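Local coordinates for oxalate biosynthetic component 1 (Burkholderia thailandensis, PDB 5IKY), which takes part in quorum sensing-dependent oxalate production as a serine hydrolase with an additional lyase activity, at residues 113-118 / 139-144; 555-560 / 723-728; 732-737 / 846-851. All coordinates share one frame; numbering follows the deposited sequence.

Contact 1. Residues 113-118 / 139-144; sequences PLITRN and FGWTAT
Pro113 and Ile115 both meet the six-membered ring of Trp141. Pro113 CB lies 3.7 Å from Trp141 CH2, and Ile115 CG1 lies 4.1 Å from Trp141 CZ3. Both carbons come in obliquely to the indole. The Ile115 side chain crosses that of Trp141 at about a right angle, and its CD1 is 4.2 Å from CZ3. Ile115 CG1 stands beside its own backbone N and anti to the carbonyl carbon (chi1 -59°). From there the ethyl branch runs out to the ring although CB does not point straight at it. The backbone of Pro113 also comes close, with its O 3.9 Å from Trp141 CZ3. This is the packed part of the contact, and Trp141 is buried. Its indole NE1 is hydrogen-bonded to Thr158 OG1, which ties the far end of the ring to strand 156-160.

The other end is loose. Leu114 is exposed, and its CD1 only just reaches Thr144 CG2, at 4.5 Å. No hydrogen bond joins the two segments. Thr144 OG1 instead accepts from Ser148 N, in the loop that follows.

The arrangement is that of a small antiparallel three-stranded sheet in the N-terminal region of the protein. Strands 114-115 and 142-143 are its two outer strands, with strand 149-150 between them and paired with both. The contact is made by Leu114 and Ile115 of the first strand and by residues flanking the strands, namely Pro113, Trp141 and Thr144. Gly140, with positive phi, ends helix 126-138 in a Schellman motif and turns the chain into strand 142-143. Thr116 is the N-cap of helix 117-121. Leu136 of helix 126-138 touches both Ile115 and Trp141, and Ile156 of strand 156-160 touches both Pro113 and Trp141.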
loop_
_atom_site.group_PDB
_atom_site.type_symbol
_atom_site.label_atom_id
_atom_site.label_comp_id
_atom_site.label_asym_id
_atom_site.label_seq_id
_atom_site.Cartn_x
_atom_site.Cartn_y
_atom_site.Cartn_z
ATOM N N PRO A 113 28.045 16.746 10.881
ATOM C CA PRO A 113 29.008 15.883 11.576
ATOM C C PRO A 113 29.071 14.503 10.936
ATOM O O PRO A 113 28.030 13.882 10.725
ATOM C CB PRO A 113 28.450 15.803 12.999
ATOM C CG PRO A 113 27.710 17.074 13.173
ATOM C CD PRO A 113 27.115 17.397 11.825
ATOM N N LEU A 114 30.274 14.035 10.624
ATOM C CA LEU A 114 30.432 12.762 9.938
ATOM C C LEU A 114 31.569 11.946 10.530
ATOM O O LEU A 114 32.722 12.378 10.536
ATOM C CB LEU A 114 30.681 12.983 8.445
ATOM C CG LEU A 114 30.955 11.730 7.612
ATOM C CD1 LEU A 114 29.679 10.933 7.412
ATOM C CD2 LEU A 114 31.577 12.099 6.275
ATOM N N ILE A 115 31.230 10.768 11.039
ATOM C CA ILE A 115 32.225 9.798 11.466
ATOM C C ILE A 115 32.324 8.718 10.395
ATOM O O ILE A 115 31.446 7.860 10.278
ATOM C CB ILE A 115 31.871 9.179 12.829
ATOM C CG1 ILE A 115 31.759 10.277 13.888
ATOM C CG2 ILE A 115 32.907 8.140 13.232
ATOM C CD1 ILE A 115 31.419 9.766 15.264
ATOM N N THR A 116 33.392 8.781 9.607
ATOM C CA THR A 116 33.539 7.917 8.440
ATOM C C THR A 116 33.678 6.446 8.810
ATOM O O THR A 116 34.118 6.104 9.907
ATOM C CB THR A 116 34.758 8.323 7.594
ATOM O OG1 THR A 116 35.931 8.328 8.417
ATOM C CG2 THR A 116 34.554 9.707 7.000
ATOM N N ARG A 117 33.295 5.586 7.872
ATOM C CA ARG A 117 33.412 4.143 8.038
ATOM C C ARG A 117 34.864 3.735 8.271
ATOM O O ARG A 117 35.150 2.847 9.075
ATOM C CB ARG A 117 32.839 3.428 6.812
ATOM C CG ARG A 117 33.160 1.948 6.723
ATOM C CD ARG A 117 32.024 1.189 6.058
ATOM N NE ARG A 117 32.366 -0.209 5.809
ATOM C CZ ARG A 117 32.390 -1.151 6.746
ATOM N NH1 ARG A 117 32.709 -2.399 6.429
ATOM N NH2 ARG A 117 32.108 -0.845 8.003
ATOM N N ASN A 118 35.780 4.398 7.571
ATOM C CA ASN A 118 37.205 4.135 7.734
ATOM C C ASN A 118 37.692 4.453 9.145
ATOM O O ASN A 118 38.539 3.744 9.690
ATOM C CB ASN A 118 38.013 4.934 6.710
ATOM C CG ASN A 118 37.967 4.319 5.326
ATOM O OD1 ASN A 118 38.009 3.098 5.176
ATOM N ND2 ASN A 118 37.881 5.164 4.304
ATOM N N PHE A 139 20.878 8.024 19.650
ATOM C CA PHE A 139 20.815 9.466 19.842
ATOM C C PHE A 139 20.289 10.202 18.616
ATOM O O PHE A 139 20.115 11.420 18.650
ATOM C CB PHE A 139 22.193 10.014 20.216
ATOM C CG PHE A 139 22.585 9.750 21.639
ATOM C CD1 PHE A 139 21.651 9.295 22.556
ATOM C CD2 PHE A 139 23.882 9.976 22.066
ATOM C CE1 PHE A 139 22.007 9.055 23.870
ATOM C CE2 PHE A 139 24.246 9.741 23.377
ATOM C CZ PHE A 139 23.308 9.280 24.282
ATOM N N GLY A 140 20.047 9.471 17.533
ATOM C CA GLY A 140 19.501 10.077 16.331
ATOM C C GLY A 140 20.461 10.183 15.159
ATOM O O GLY A 140 20.083 10.672 14.092
ATOM N N TRP A 141 21.704 9.744 15.348
ATOM C CA TRP A 141 22.643 9.649 14.234
ATOM C C TRP A 141 22.147 8.581 13.269
ATOM O O TRP A 141 21.473 7.638 13.677
ATOM C CB TRP A 141 24.055 9.304 14.715
ATOM C CG TRP A 141 24.745 10.389 15.492
ATOM C CD1 TRP A 141 24.354 10.919 16.688
ATOM C CD2 TRP A 141 25.968 11.051 15.142
ATOM N NE1 TRP A 141 25.247 11.880 17.095
ATOM C CE2 TRP A 141 26.247 11.981 16.164
ATOM C CE3 TRP A 141 26.848 10.955 14.059
ATOM C CZ2 TRP A 141 27.371 12.807 16.136
ATOM C CZ3 TRP A 141 27.962 11.777 14.032
ATOM C CH2 TRP A 141 28.214 12.689 15.064
ATOM N N THR A 142 22.475 8.725 11.992
ATOM C CA THR A 142 22.050 7.740 11.005
ATOM C C THR A 142 23.230 7.158 10.239
ATOM O O THR A 142 24.312 7.746 10.194
ATOM C CB THR A 142 21.050 8.341 9.999
ATOM O OG1 THR A 142 21.641 9.476 9.351
ATOM C CG2 THR A 142 19.771 8.762 10.708
ATOM N N ALA A 143 23.008 5.994 9.639
ATOM C CA ALA A 143 24.025 5.335 8.835
ATOM C C ALA A 143 23.883 5.728 7.370
ATOM O O ALA A 143 22.783 5.713 6.818
ATOM C CB ALA A 143 23.934 3.825 8.992
ATOM N N THR A 144 24.999 6.087 6.745
ATOM C CA THR A 144 24.997 6.420 5.328
ATOM C C THR A 144 25.078 5.143 4.500
ATOM O O THR A 144 25.329 4.064 5.040
ATOM C CB THR A 144 26.167 7.350 4.960
ATOM O OG1 THR A 144 27.403 6.635 5.077
ATOM C CG2 THR A 144 26.195 8.561 5.882
#

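Contact 2. Residues 555-560 / 723-728; sequences DTILDA and YHALRE
Helices 555-560 and 723-728 pass with their short axes 9.2 Å apart at closest approach. The signed crossing angle is -116°, so the two run steeply across each other. Ile557 and Ala725 have the nearest CA atoms, 6.6 Å apart. The small Ala725 is the meeting point. Its CB lies 4.1 Å from Ile557 CG2 and 4.2 Å from Leu558 CG. These helices belong to the cap domain, where the short helix 554-560 lies across the long helix 715-734. Leu687 of helix 682-690 touches both Leu558 and Ala725.

Ile557 uses both of its branches. While CG2 meets Ala725, CD1 reaches the imidazole of His724, 4.0 Å from ND1, at an oblique approach. The two side chains cross at about a right angle. With CG anti to its backbone N (chi1 -174°), His724 brings both CB and ring to Ile557 CD1. One ring face carries Arg727 NH1 3.5 Å above the plane, offset toward the rim. His854 meets the same imidazole edge-to-face. A long salt bridge runs from Arg727 NH1 to Glu728 OE1, 3.6 Å away.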
loop_
_atom_site.group_PDB
_atom_site.type_symbol
_atom_site.label_atom_id
_atom_site.label_comp_id
_atom_site.label_asym_id
_atom_site.label_seq_id
_atom_site.Cartn_x
_atom_site.Cartn_y
_atom_site.Cartn_z
ATOM N N ASP A 555 -33.281 -8.874 -16.509
ATOM C CA ASP A 555 -34.279 -9.153 -15.483
ATOM C C ASP A 555 -33.903 -10.381 -14.660
ATOM O O ASP A 555 -34.064 -10.394 -13.439
ATOM C CB ASP A 555 -35.659 -9.349 -16.112
ATOM C CG ASP A 555 -36.292 -8.041 -16.540
ATOM O OD1 ASP A 555 -35.876 -6.981 -16.023
ATOM O OD2 ASP A 555 -37.208 -8.071 -17.389
ATOM N N THR A 556 -33.399 -11.410 -15.336
ATOM C CA THR A 556 -32.973 -12.630 -14.662
ATOM C C THR A 556 -31.769 -12.356 -13.765
ATOM O O THR A 556 -31.713 -12.816 -12.624
ATOM C CB THR A 556 -32.626 -13.741 -15.673
ATOM O OG1 THR A 556 -33.760 -13.998 -16.509
ATOM C CG2 THR A 556 -32.235 -15.020 -14.954
ATOM N N ILE A 557 -30.811 -11.595 -14.286
ATOM C CA ILE A 557 -29.625 -11.219 -13.522
ATOM C C ILE A 557 -30.004 -10.398 -12.293
ATOM O O ILE A 557 -29.545 -10.675 -11.183
ATOM C CB ILE A 557 -28.634 -10.418 -14.384
ATOM C CG1 ILE A 557 -28.178 -11.252 -15.583
ATOM C CG2 ILE A 557 -27.439 -9.978 -13.557
ATOM C CD1 ILE A 557 -27.275 -10.502 -16.541
ATOM N N LEU A 558 -30.846 -9.391 -12.500
ATOM C CA LEU A 558 -31.321 -8.545 -11.410
ATOM C C LEU A 558 -32.094 -9.353 -10.374
ATOM O O LEU A 558 -32.011 -9.084 -9.176
ATOM C CB LEU A 558 -32.198 -7.415 -11.951
ATOM C CG LEU A 558 -31.462 -6.278 -12.659
ATOM C CD1 LEU A 558 -32.450 -5.280 -13.244
ATOM C CD2 LEU A 558 -30.504 -5.594 -11.698
ATOM N N ASP A 559 -32.843 -10.345 -10.846
ATOM C CA ASP A 559 -33.636 -11.195 -9.968
ATOM C C ASP A 559 -32.742 -12.022 -9.045
ATOM O O ASP A 559 -33.066 -12.235 -7.876
ATOM C CB ASP A 559 -34.538 -12.113 -10.795
ATOM C CG ASP A 559 -35.537 -12.869 -9.947
ATOM O OD1 ASP A 559 -36.478 -12.232 -9.431
ATOM O OD2 ASP A 559 -35.386 -14.100 -9.806
ATOM N N ALA A 560 -31.611 -12.478 -9.573
ATOM C CA ALA A 560 -30.689 -13.301 -8.799
ATOM C C ALA A 560 -29.923 -12.483 -7.757
ATOM O O ALA A 560 -29.423 -13.032 -6.776
ATOM C CB ALA A 560 -29.717 -14.013 -9.728
ATOM N N TYR A 723 -22.395 -5.777 -15.798
ATOM C CA TYR A 723 -22.452 -4.683 -16.764
ATOM C C TYR A 723 -23.557 -4.902 -17.789
ATOM O O TYR A 723 -24.066 -3.948 -18.372
ATOM C CB TYR A 723 -21.106 -4.509 -17.466
ATOM C CG TYR A 723 -20.155 -3.612 -16.707
ATOM C CD1 TYR A 723 -20.459 -2.273 -16.500
ATOM C CD2 TYR A 723 -18.958 -4.101 -16.198
ATOM C CE1 TYR A 723 -19.603 -1.446 -15.802
ATOM C CE2 TYR A 723 -18.091 -3.279 -15.501
ATOM C CZ TYR A 723 -18.418 -1.951 -15.309
ATOM O OH TYR A 723 -17.565 -1.122 -14.620
ATOM N N HIS A 724 -23.922 -6.162 -18.008
ATOM C CA HIS A 724 -25.041 -6.491 -18.882
ATOM C C HIS A 724 -26.328 -5.884 -18.336
ATOM O O HIS A 724 -27.060 -5.203 -19.055
ATOM C CB HIS A 724 -25.184 -8.007 -19.023
ATOM C CG HIS A 724 -26.225 -8.432 -20.012
ATOM N ND1 HIS A 724 -27.576 -8.254 -19.799
ATOM C CD2 HIS A 724 -26.112 -9.039 -21.216
ATOM C CE1 HIS A 724 -28.248 -8.726 -20.834
ATOM N NE2 HIS A 724 -27.384 -9.210 -21.706
ATOM N N ALA A 725 -26.595 -6.134 -17.058
ATOM C CA ALA A 725 -27.768 -5.578 -16.399
ATOM C C ALA A 725 -27.645 -4.064 -16.281
ATOM O O ALA A 725 -28.636 -3.339 -16.384
ATOM C CB ALA A 725 -27.956 -6.206 -15.026
ATOM N N LEU A 726 -26.420 -3.595 -16.067
ATOM C CA LEU A 726 -26.151 -2.170 -15.925
ATOM C C LEU A 726 -26.393 -1.452 -17.249
ATOM O O LEU A 726 -26.870 -0.319 -17.269
ATOM C CB LEU A 726 -24.716 -1.941 -15.442
ATOM C CG LEU A 726 -24.422 -0.679 -14.625
ATOM C CD1 LEU A 726 -23.176 -0.883 -13.779
ATOM C CD2 LEU A 726 -24.255 0.537 -15.520
ATOM N N ARG A 727 -26.064 -2.120 -18.350
ATOM C CA ARG A 727 -26.297 -1.566 -19.679
ATOM C C ARG A 727 -27.787 -1.395 -19.940
ATOM O O ARG A 727 -28.232 -0.342 -20.395
ATOM C CB ARG A 727 -25.679 -2.461 -20.756
ATOM C CG ARG A 727 -25.954 -1.997 -22.181
ATOM C CD ARG A 727 -25.912 -3.163 -23.159
ATOM N NE ARG A 727 -26.651 -4.314 -22.647
ATOM C CZ ARG A 727 -27.978 -4.408 -22.628
ATOM N NH1 ARG A 727 -28.560 -5.495 -22.139
ATOM N NH2 ARG A 727 -28.726 -3.418 -23.096
ATOM N N GLU A 728 -28.550 -2.443 -19.645
ATOM C CA GLU A 728 -29.994 -2.446 -19.848
ATOM C C GLU A 728 -30.687 -1.322 -19.083
ATOM O O GLU A 728 -31.522 -0.606 -19.636
ATOM C CB GLU A 728 -30.580 -3.793 -19.426
ATOM C CG GLU A 728 -32.098 -3.823 -19.355
ATOM C CD GLU A 728 -32.729 -4.376 -20.614
ATOM O OE1 GLU A 728 -32.007 -4.544 -21.619
ATOM O OE2 GLU A 728 -33.948 -4.648 -20.597
#

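Contact 3. Residues 732-737 / 846-851; sequences ELRDRS and TVIEAS
Arg734 packs its aliphatic chain and one guanidinium face against Thr846 and Ile848, in a buried contact of van der Waals type without a hydrogen bond between the segments. It joins the end of the long helix 715-734, which comes from the cap domain, to the approach to helix 849-860 in the C-terminal alpha/beta-hydrolase part. The methyl of Thr846 sits over the guanidinium, 3.8 Å above its plane and offset toward the rim. Its CG2 is 3.9 Å from Arg734 NH1. Nearer the backbone along the same side chain, Arg734 CD lies 4.0 Å from Ile848 CG2. There the two side chains slide past each other in opposite directions. Arg734 can do both because it is extended from CG to NE, with CG anti to the backbone N (chi1 -165°). Its charged end is held from elsewhere: NE forms a salt bridge with Asp615 OD2, and NH2 bonds to Ser740 O. These bonds probably hold the guanidinium plane in place under the methyl.

Ile848 is the N-cap residue of helix 849-860, and its N donates to Ser851 OG at 3.2 Å. Arg734 to Ser737 form a type I beta turn. In it the O of Arg734 accepts twice from Ser737, from N at 3.2 Å and from OG at 2.8 Å, both on the same face of the carbonyl plane.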
loop_
_atom_site.group_PDB
_atom_site.type_symbol
_atom_site.label_atom_id
_atom_site.label_comp_id
_atom_site.label_asym_id
_atom_site.label_seq_id
_atom_site.Cartn_x
_atom_site.Cartn_y
_atom_site.Cartn_z
ATOM N N GLU A 732 -32.372 2.385 -20.749
ATOM C CA GLU A 732 -33.764 2.744 -20.515
ATOM C C GLU A 732 -33.858 4.161 -19.953
ATOM O O GLU A 732 -34.771 4.919 -20.289
ATOM C CB GLU A 732 -34.425 1.739 -19.569
ATOM C CG GLU A 732 -35.445 2.335 -18.613
ATOM C CD GLU A 732 -36.087 1.286 -17.723
ATOM O OE1 GLU A 732 -35.384 0.327 -17.336
ATOM O OE2 GLU A 732 -37.293 1.417 -17.419
ATOM N N LEU A 733 -32.884 4.524 -19.125
ATOM C CA LEU A 733 -32.830 5.858 -18.541
ATOM C C LEU A 733 -32.398 6.897 -19.575
ATOM O O LEU A 733 -32.697 8.085 -19.437
ATOM C CB LEU A 733 -31.876 5.875 -17.344
ATOM C CG LEU A 733 -32.253 6.770 -16.164
ATOM C CD1 LEU A 733 -33.620 6.383 -15.618
ATOM C CD2 LEU A 733 -31.198 6.682 -15.076
ATOM N N ARG A 734 -31.694 6.443 -20.608
ATOM C CA ARG A 734 -31.193 7.335 -21.649
ATOM C C ARG A 734 -32.263 7.611 -22.703
ATOM O O ARG A 734 -32.272 8.668 -23.337
ATOM C CB ARG A 734 -29.947 6.740 -22.310
ATOM C CG ARG A 734 -29.148 7.739 -23.134
ATOM C CD ARG A 734 -28.010 7.065 -23.889
ATOM N NE ARG A 734 -27.069 8.041 -24.431
ATOM C CZ ARG A 734 -27.257 8.716 -25.560
ATOM N NH1 ARG A 734 -28.357 8.524 -26.277
ATOM N NH2 ARG A 734 -26.345 9.586 -25.973
ATOM N N ASP A 735 -33.166 6.652 -22.880
ATOM C CA ASP A 735 -34.227 6.763 -23.874
ATOM C C ASP A 735 -35.319 7.740 -23.442
ATOM O O ASP A 735 -36.158 8.138 -24.248
ATOM C CB ASP A 735 -34.833 5.386 -24.150
ATOM C CG ASP A 735 -33.845 4.435 -24.796
ATOM O OD1 ASP A 735 -32.649 4.786 -24.885
ATOM O OD2 ASP A 735 -34.262 3.334 -25.213
ATOM N N ARG A 736 -35.303 8.123 -22.168
ATOM C CA ARG A 736 -36.276 9.076 -21.644
ATOM C C ARG A 736 -35.651 10.451 -21.440
ATOM O O ARG A 736 -36.241 11.319 -20.799
ATOM C CB ARG A 736 -36.862 8.584 -20.319
ATOM C CG ARG A 736 -37.434 7.180 -20.349
ATOM C CD ARG A 736 -38.329 6.952 -19.144
ATOM N NE ARG A 736 -37.800 7.598 -17.945
ATOM C CZ ARG A 736 -37.112 6.972 -16.996
ATOM N NH1 ARG A 736 -36.867 5.672 -17.096
ATOM N NH2 ARG A 736 -36.672 7.644 -15.942
ATOM N N SER A 737 -34.451 10.644 -21.977
ATOM C CA SER A 737 -33.747 11.910 -21.809
ATOM C C SER A 737 -33.549 12.621 -23.141
ATOM O O SER A 737 -33.795 12.051 -24.205
ATOM C CB SER A 737 -32.390 11.683 -21.137
ATOM O OG SER A 737 -31.505 10.985 -21.997
ATOM N N THR A 846 -28.739 1.890 -28.628
ATOM C CA THR A 846 -27.643 2.843 -28.492
ATOM C C THR A 846 -26.426 2.186 -27.836
ATOM O O THR A 846 -26.566 1.381 -26.915
ATOM C CB THR A 846 -28.075 4.077 -27.667
ATOM O OG1 THR A 846 -29.243 4.661 -28.254
ATOM C CG2 THR A 846 -26.967 5.117 -27.620
ATOM N N VAL A 847 -25.237 2.526 -28.324
ATOM C CA VAL A 847 -23.999 2.002 -27.757
ATOM C C VAL A 847 -23.457 2.936 -26.680
ATOM O O VAL A 847 -23.057 4.064 -26.968
ATOM C CB VAL A 847 -22.920 1.799 -28.838
ATOM C CG1 VAL A 847 -21.607 1.368 -28.203
ATOM C CG2 VAL A 847 -23.382 0.782 -29.868
ATOM N N ILE A 848 -23.454 2.461 -25.439
ATOM C CA ILE A 848 -22.929 3.239 -24.321
ATOM C C ILE A 848 -21.718 2.558 -23.695
ATOM O O ILE A 848 -21.281 1.501 -24.154
ATOM C CB ILE A 848 -23.996 3.470 -23.235
ATOM C CG1 ILE A 848 -24.599 2.137 -22.786
ATOM C CG2 ILE A 848 -25.084 4.401 -23.750
ATOM C CD1 ILE A 848 -25.621 2.274 -21.679
ATOM N N GLU A 849 -21.182 3.171 -22.645
ATOM C CA GLU A 849 -19.970 2.682 -21.999
ATOM C C GLU A 849 -20.132 1.255 -21.475
ATOM O O GLU A 849 -19.246 0.418 -21.653
ATOM C CB GLU A 849 -19.566 3.619 -20.858
ATOM C CG GLU A 849 -18.706 2.959 -19.793
ATOM C CD GLU A 849 -18.683 3.731 -18.484
ATOM O OE1 GLU A 849 -19.602 3.538 -17.658
ATOM O OE2 GLU A 849 -17.740 4.524 -18.279
ATOM N N ALA A 850 -21.274 0.977 -20.851
ATOM C CA ALA A 850 -21.539 -0.347 -20.296
ATOM C C ALA A 850 -21.581 -1.416 -21.384
ATOM O O ALA A 850 -21.264 -2.578 -21.131
ATOM C CB ALA A 850 -22.845 -0.338 -19.510
ATOM N N SER A 851 -21.977 -1.020 -22.591
ATOM C CA SER A 851 -22.004 -1.935 -23.726
ATOM C C SER A 851 -20.595 -2.422 -24.048
ATOM O O SER A 851 -20.376 -3.607 -24.299
ATOM C CB SER A 851 -22.620 -1.262 -24.956
ATOM O OG SER A 851 -23.857 -0.642 -24.646
#

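Contacts 2 and 3 are neighbours, with centres 14 Å apart, and both use helix 715-734. Contact 2 lies within the cap domain, while contact 3 joins the end of that helix to the C-terminal hydrolase part. They touch through Arg727, whose CG is 3.5 Å from Ser851 OG and whose CA is 3.7 Å from Ala850 CB. Contact 1 stands apart in the N-terminal region, on the opposite side of the chain's centre. Its centre is about 64 Å from that of contact 2 and about 65 Å from that of contact 3. None of the three includes the magnesium ligands His227 and Glu477.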